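Local structure of Xaa-Pro Dipeptidase (Alteromonas macleodii, 2QS8) at residues 317-327 with 340-350. The protein probably hydrolyses dipeptides or the C-terminal residues of peptides as a metal-dependent enzyme of the amidohydrolase superfamily, and binds methionine in its active site. Sequence-based numbering, arbitrary orientation.
Sequences YEKGVKIAFGT and EFVYMVENGMP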
# COMPACT_ATOMS: atom_id res chain seq x y z
N TYR A 317 -3.61 -33.61 24.47
CA TYR A 317 -3.33 -33.80 25.89
C TYR A 317 -2.30 -34.91 26.13
O TYR A 317 -1.31 -34.69 26.82
CB TYR A 317 -4.60 -34.13 26.66
CG TYR A 317 -4.33 -34.47 28.10
CD1 TYR A 317 -3.85 -33.52 28.99
CD2 TYR A 317 -4.51 -35.78 28.57
CE1 TYR A 317 -3.55 -33.85 30.31
CE2 TYR A 317 -4.22 -36.12 29.88
CZ TYR A 317 -3.73 -35.15 30.74
OH TYR A 317 -3.42 -35.49 32.04
N GLU A 318 -2.55 -36.08 25.57
CA GLU A 318 -1.63 -37.20 25.76
C GLU A 318 -0.24 -36.88 25.22
O GLU A 318 0.77 -37.24 25.82
CB GLU A 318 -2.19 -38.45 25.09
CG GLU A 318 -3.63 -38.77 25.50
CD GLU A 318 -4.16 -40.03 24.85
OE1 GLU A 318 -3.82 -40.31 23.68
OE2 GLU A 318 -4.94 -40.75 25.51
N LYS A 319 -0.19 -36.19 24.09
CA LYS A 319 1.09 -35.81 23.47
C LYS A 319 1.86 -34.81 24.34
O LYS A 319 3.06 -34.60 24.13
CB LYS A 319 0.84 -35.20 22.10
CG LYS A 319 2.10 -34.90 21.31
CD LYS A 319 2.74 -36.16 20.77
CE LYS A 319 3.95 -35.85 19.90
NZ LYS A 319 4.50 -37.08 19.26
N GLY A 320 1.18 -34.19 25.29
CA GLY A 320 1.85 -33.24 26.17
C GLY A 320 1.78 -31.78 25.78
O GLY A 320 2.56 -30.97 26.29
N VAL A 321 0.86 -31.43 24.89
CA VAL A 321 0.67 -30.05 24.46
C VAL A 321 0.10 -29.23 25.61
O VAL A 321 -0.82 -29.67 26.30
CB VAL A 321 -0.29 -29.97 23.26
CG1 VAL A 321 -0.61 -28.51 22.93
CG2 VAL A 321 0.31 -30.66 22.06
N LYS A 322 0.63 -28.03 25.84
CA LYS A 322 0.12 -27.18 26.91
C LYS A 322 -1.34 -26.83 26.62
O LYS A 322 -1.70 -26.52 25.48
CB LYS A 322 0.97 -25.92 27.03
CG LYS A 322 2.42 -26.22 27.36
CD LYS A 322 3.31 -25.02 27.05
CE LYS A 322 3.17 -23.95 28.09
NZ LYS A 322 3.78 -24.42 29.36
N ILE A 323 -2.16 -26.87 27.67
CA ILE A 323 -3.58 -26.60 27.53
C ILE A 323 -4.11 -25.62 28.56
O ILE A 323 -3.82 -25.73 29.75
CB ILE A 323 -4.38 -27.92 27.63
CG1 ILE A 323 -4.12 -28.77 26.38
CG2 ILE A 323 -5.86 -27.63 27.81
CD1 ILE A 323 -4.78 -30.14 26.40
N ALA A 324 -4.90 -24.65 28.08
CA ALA A 324 -5.52 -23.65 28.94
C ALA A 324 -7.02 -23.67 28.66
O ALA A 324 -7.45 -23.80 27.51
CB ALA A 324 -4.94 -22.27 28.66
N PHE A 325 -7.82 -23.54 29.72
CA PHE A 325 -9.28 -23.56 29.64
C PHE A 325 -9.91 -22.47 28.74
O PHE A 325 -9.65 -21.28 28.91
CB PHE A 325 -9.85 -23.42 31.06
CG PHE A 325 -11.31 -23.71 31.15
CD1 PHE A 325 -11.75 -25.00 31.42
CD2 PHE A 325 -12.24 -22.70 31.01
CE1 PHE A 325 -13.10 -25.27 31.55
CE2 PHE A 325 -13.59 -22.96 31.14
CZ PHE A 325 -14.02 -24.25 31.41
N GLY A 326 -10.75 -22.91 27.81
CA GLY A 326 -11.43 -22.00 26.89
C GLY A 326 -12.67 -22.66 26.29
O GLY A 326 -12.59 -23.77 25.77
N THR A 327 -13.80 -21.96 26.31
CA THR A 327 -15.06 -22.54 25.85
C THR A 327 -15.70 -22.01 24.55
O THR A 327 -16.45 -22.73 23.88
CB THR A 327 -16.12 -22.40 26.95
OG1 THR A 327 -16.49 -21.02 27.05
CG2 THR A 327 -15.53 -22.82 28.31
N GLU A 340 -17.50 -27.36 29.97
CA GLU A 340 -16.20 -27.58 29.35
C GLU A 340 -15.34 -28.54 30.19
O GLU A 340 -14.59 -29.35 29.65
CB GLU A 340 -15.48 -26.24 29.16
CG GLU A 340 -14.14 -26.29 28.42
CD GLU A 340 -14.27 -26.66 26.94
OE1 GLU A 340 -15.41 -26.68 26.41
OE2 GLU A 340 -13.22 -26.92 26.30
N PHE A 341 -15.45 -28.43 31.52
CA PHE A 341 -14.71 -29.29 32.44
C PHE A 341 -15.12 -30.74 32.22
O PHE A 341 -14.27 -31.63 32.08
CB PHE A 341 -14.99 -28.91 33.89
CG PHE A 341 -14.33 -27.64 34.34
CD1 PHE A 341 -12.96 -27.48 34.27
CD2 PHE A 341 -15.10 -26.59 34.83
CE1 PHE A 341 -12.36 -26.29 34.67
CE2 PHE A 341 -14.51 -25.40 35.23
CZ PHE A 341 -13.15 -25.25 35.15
N VAL A 342 -16.43 -30.98 32.20
CA VAL A 342 -16.94 -32.32 32.02
C VAL A 342 -16.47 -32.92 30.69
O VAL A 342 -16.19 -34.12 30.60
CB VAL A 342 -18.47 -32.33 32.06
CG1 VAL A 342 -18.98 -33.77 32.03
CG2 VAL A 342 -18.96 -31.60 33.31
N TYR A 343 -16.37 -32.08 29.67
CA TYR A 343 -15.92 -32.53 28.35
C TYR A 343 -14.44 -32.87 28.37
O TYR A 343 -14.02 -33.85 27.76
CB TYR A 343 -16.20 -31.46 27.29
CG TYR A 343 -17.63 -31.41 26.80
CD1 TYR A 343 -18.22 -32.51 26.18
CD2 TYR A 343 -18.39 -30.24 26.92
CE1 TYR A 343 -19.51 -32.46 25.69
CE2 TYR A 343 -19.69 -30.17 26.42
CZ TYR A 343 -20.24 -31.29 25.80
OH TYR A 343 -21.52 -31.23 25.29
N MSE A 344 -13.65 -32.07 29.08
CA MSE A 344 -12.22 -32.31 29.16
C MSE A 344 -11.92 -33.61 29.87
O MSE A 344 -11.01 -34.34 29.48
CB MSE A 344 -11.56 -31.15 29.90
CG MSE A 344 -11.70 -29.87 29.13
SE MSE A 344 -10.87 -28.43 30.11
CE MSE A 344 -9.07 -28.44 29.35
N VAL A 345 -12.71 -33.91 30.89
CA VAL A 345 -12.54 -35.14 31.64
C VAL A 345 -12.92 -36.36 30.81
O VAL A 345 -12.14 -37.30 30.70
CB VAL A 345 -13.39 -35.13 32.94
CG1 VAL A 345 -13.24 -36.46 33.67
CG2 VAL A 345 -12.95 -33.98 33.86
N GLU A 346 -14.11 -36.34 30.22
CA GLU A 346 -14.56 -37.46 29.41
C GLU A 346 -13.62 -37.78 28.26
O GLU A 346 -13.65 -38.89 27.72
CB GLU A 346 -15.96 -37.20 28.86
CG GLU A 346 -16.97 -36.81 29.93
CD GLU A 346 -18.40 -37.04 29.49
OE1 GLU A 346 -18.73 -36.72 28.32
OE2 GLU A 346 -19.20 -37.52 30.33
N ASN A 347 -12.77 -36.83 27.89
CA ASN A 347 -11.85 -37.06 26.80
C ASN A 347 -10.40 -37.32 27.22
O ASN A 347 -9.47 -37.10 26.43
CB ASN A 347 -11.94 -35.91 25.80
CG ASN A 347 -13.23 -35.96 24.99
OD1 ASN A 347 -13.37 -36.77 24.07
ND2 ASN A 347 -14.18 -35.11 25.34
N GLY A 348 -10.21 -37.79 28.45
CA GLY A 348 -8.88 -38.13 28.91
C GLY A 348 -8.13 -37.29 29.93
O GLY A 348 -7.11 -37.74 30.44
N MSE A 349 -8.60 -36.09 30.23
CA MSE A 349 -7.89 -35.27 31.19
C MSE A 349 -8.45 -35.45 32.59
O MSE A 349 -9.64 -35.28 32.82
CB MSE A 349 -7.97 -33.80 30.81
CG MSE A 349 -7.06 -32.93 31.66
SE MSE A 349 -7.20 -30.98 31.34
CE MSE A 349 -5.60 -30.63 30.23
N PRO A 350 -7.58 -35.81 33.55
CA PRO A 350 -8.03 -36.00 34.94
C PRO A 350 -8.60 -34.70 35.50
O PRO A 350 -8.12 -33.62 35.18
CB PRO A 350 -6.76 -36.46 35.66
CG PRO A 350 -5.66 -35.87 34.84
CD PRO A 350 -6.14 -36.09 33.43
O HOH W 1 -11.00 -25.86 27.44
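E340 OE2 is gripped twice: it takes a bond of 2.7 Å from a water and another from the backbone N of I278. The water in turn accepts a hydrogen bond from G326 N (3.0 Å), joining 317-327 of the amidohydrolase TIM barrel, which runs on to the magnesium ligand D328, to helix 339-346. With OE1 bonded to S279 OG, the buried carboxylate is held at both oxygens and anchored to the start of helix 278-287. CB and CG of E340 run past F325 in the opposite direction, ring and carboxylate planes nearly perpendicular, with E340 CB 3.3 Å from F325 CZ. E340 extends away from its backbone N (chi1 -176°) and then bends at chi2, which turns the carboxylate back alongside G326. F325 CE1 sits over one face of F341, near the rim, the two planes inclined at 32°; F107 meets F325 as well. Farther along, the selenomethionine M344 makes an oblique Met-aromatic contact with F325 through SE, and M344 CE touches I323 CG2. Past the Schellman motif that ends the helix at G348, selenomethionine M349 crosses the Y317 ring, CG over one face. Bent at chi3 (-102°), M349 points its methyl CE between I323 and Y317, 3.6 Å from Y317 CD1.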